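Local structure of centrosomal P4.1-associated protein (Danio rerio, 4LD1) at residues T64-I67 with M73-L76. The protein probably binds tubulin and takes part in building and elongating centrioles, this chain being its C-terminal G-box domain. Numbering follows the deposited sequence.
Sequences TTHI and MEVL
Val75 O is gripped from the opposing strand by Ile67 N at 2.8 Å, in the plane of the carbonyl and nearly straight at the hydrogen (170°). A weaker CA-H...O contact reaches it from His66 CA at 3.3 Å, and the imidazole lies with its edge, at CD2, toward the same oxygen. The return bond, Val75 N to Ile67 O at 2.9 Å, completes the antiparallel hydrogen-bonded pair; Glu74 CA adds a CA-H...O contact to Ile67 O at 3.2 Å. The neighbouring pair, His66 with Leu76, is non-hydrogen-bonded, and their outward backbone groups serve the next strands: His66 bonds to Tyr57 and Leu76 to Glu84. Strands 64-68 and 74-77 thus form one hairpin of the up-and-down antiparallel meander built by the G-box, in which each strand pairs with its neighbours in sequence. Beta-branched Ile67 and Val75 suit such extended backbones, and they pack alongside each other, CB to CB at 4.1 Å, with Ile56 of strand 55-59 also against Ile67. On the other face the Leu76 side chain runs alongside that of His66 and supplies apolar packing against Glu84 and His86 of strand 83-86. With CG anti to the backbone N (chi1 -175°), His66 swings its ring toward Glu74, whose extended chain brings OE1 within 2.5 Å of NE2. This histidine-carboxylate hydrogen bond runs diagonally between the strands, the ring and carboxylate planes 55° apart; the length is improbably short and, as His66 was modelled in two conformers, should be read with caution. Polar His66 and charged Glu74 suit this partly exposed surface.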
ATOM      1  N   THR A  64      -4.125   8.026 -13.129  0.60 25.76           N
ATOM      2  CA  THR A  64      -4.090   7.726 -11.699  0.60 23.42           C
ATOM      3  C   THR A  64      -5.367   8.186 -11.003  0.60 19.61           C
ATOM      4  O   THR A  64      -5.896   9.257 -11.301  0.60 22.03           O
ATOM      5  CB  THR A  64      -2.883   8.414 -11.042  0.60 29.38           C
ATOM      6  OG1 THR A  64      -1.677   7.980 -11.687  0.60 30.75           O
ATOM      7  CG2 THR A  64      -2.812   8.110  -9.544  0.60 28.27           C
ATOM      8  N   THR A  65      -5.867   7.375 -10.078  1.00 20.77           N
ATOM      9  CA  THR A  65      -7.041   7.723  -9.295  1.00 20.24           C
ATOM     10  C   THR A  65      -6.608   7.955  -7.842  1.00 20.24           C
ATOM     11  O   THR A  65      -5.827   7.176  -7.277  1.00 22.17           O
ATOM     12  CB  THR A  65      -8.071   6.602  -9.337  1.00 20.94           C
ATOM     13  OG1 THR A  65      -8.394   6.312 -10.696  1.00 20.92           O
ATOM     14  CG2 THR A  65      -9.312   6.959  -8.556  1.00 22.38           C
ATOM     15  N   HIS A  66      -7.146   8.997  -7.228  0.73 20.43           N
ATOM     16  CA  HIS A  66      -6.867   9.370  -5.856  0.73 18.42           C
ATOM     17  C   HIS A  66      -8.217   9.551  -5.176  0.73 22.44           C
ATOM     18  O   HIS A  66      -9.053  10.357  -5.629  0.73 22.02           O
ATOM     19  CB  HIS A  66      -6.050  10.664  -5.840  0.73 20.80           C
ATOM     20  CG  HIS A  66      -5.600  11.109  -4.481  0.73 28.44           C
ATOM     21  ND1 HIS A  66      -5.362  12.437  -4.183  0.73 34.47           N
ATOM     22  CD2 HIS A  66      -5.323  10.420  -3.351  0.73 32.21           C
ATOM     23  CE1 HIS A  66      -4.963  12.543  -2.929  0.73 35.05           C
ATOM     24  NE2 HIS A  66      -4.929  11.334  -2.401  0.73 35.75           N
ATOM     25  N   ILE A  67      -8.437   8.784  -4.107  1.00 20.84           N
ATOM     26  CA  ILE A  67      -9.660   8.861  -3.332  1.00 20.78           C
ATOM     27  C   ILE A  67      -9.311   9.397  -1.964  1.00 21.68           C
ATOM     28  O   ILE A  67      -8.469   8.816  -1.253  1.00 22.59           O
ATOM     29  CB  ILE A  67     -10.359   7.515  -3.151  1.00 20.01           C
ATOM     30  CG1 ILE A  67     -10.491   6.780  -4.483  1.00 21.02           C
ATOM     31  CG2 ILE A  67     -11.724   7.738  -2.511  1.00 22.77           C
ATOM     32  CD1 ILE A  67     -11.066   5.406  -4.352  1.00 24.82           C
ATOM     33  N   MET A  73      -7.964   9.265   5.398  1.00 27.92           N
ATOM     34  CA  MET A  73      -7.541   8.146   4.578  1.00 27.03           C
ATOM     35  C   MET A  73      -7.455   8.583   3.116  1.00 22.57           C
ATOM     36  O   MET A  73      -8.333   9.284   2.615  1.00 24.23           O
ATOM     37  CB  MET A  73      -8.560   7.011   4.711  1.00 32.91           C
ATOM     38  CG  MET A  73      -8.307   5.791   3.872  1.00 41.65           C
ATOM     39  SD  MET A  73      -7.138   4.698   4.674  1.00 60.52           S
ATOM     40  CE  MET A  73      -5.996   4.656   3.322  1.00 50.48           C
ATOM     41  N   GLU A  74      -6.415   8.137   2.434  1.00 24.72           N
ATOM     42  CA  GLU A  74      -6.278   8.288   1.004  1.00 25.49           C
ATOM     43  C   GLU A  74      -5.900   6.974   0.342  1.00 25.95           C
ATOM     44  O   GLU A  74      -5.093   6.203   0.832  1.00 30.91           O
ATOM     45  CB  GLU A  74      -5.264   9.373   0.662  1.00 29.51           C
ATOM     46  CG  GLU A  74      -5.547  10.700   1.347  1.00 38.38           C
ATOM     47  CD  GLU A  74      -4.640  11.828   0.881  1.00 52.03           C
ATOM     48  OE1 GLU A  74      -3.944  11.663  -0.144  1.00 46.58           O
ATOM     49  OE2 GLU A  74      -4.623  12.885   1.549  1.00 58.32           O
ATOM     50  N   VAL A  75      -6.500   6.737  -0.804  1.00 20.98           N
ATOM     51  CA  VAL A  75      -6.247   5.624  -1.685  1.00 23.58           C
ATOM     52  C   VAL A  75      -5.778   6.121  -3.050  1.00 20.73           C
ATOM     53  O   VAL A  75      -6.360   7.029  -3.621  1.00 23.90           O
ATOM     54  CB  VAL A  75      -7.511   4.785  -1.881  1.00 29.57           C
ATOM     55  CG1 VAL A  75      -7.282   3.686  -2.935  1.00 33.22           C
ATOM     56  CG2 VAL A  75      -7.941   4.200  -0.558  1.00 34.26           C
ATOM     57  N   LEU A  76      -4.710   5.515  -3.544  1.00 23.36           N
ATOM     58  CA  LEU A  76      -4.135   5.801  -4.840  1.00 23.12           C
ATOM     59  C   LEU A  76      -4.154   4.541  -5.671  1.00 23.16           C
ATOM     60  O   LEU A  76      -3.813   3.466  -5.188  1.00 27.53           O
ATOM     61  CB  LEU A  76      -2.691   6.277  -4.710  1.00 30.37           C
ATOM     62  CG  LEU A  76      -2.427   7.602  -4.015  1.00 40.12           C
ATOM     63  CD1 LEU A  76      -0.939   7.842  -3.880  1.00 44.00           C
ATOM     64  CD2 LEU A  76      -3.057   8.716  -4.798  1.00 54.56           C
TER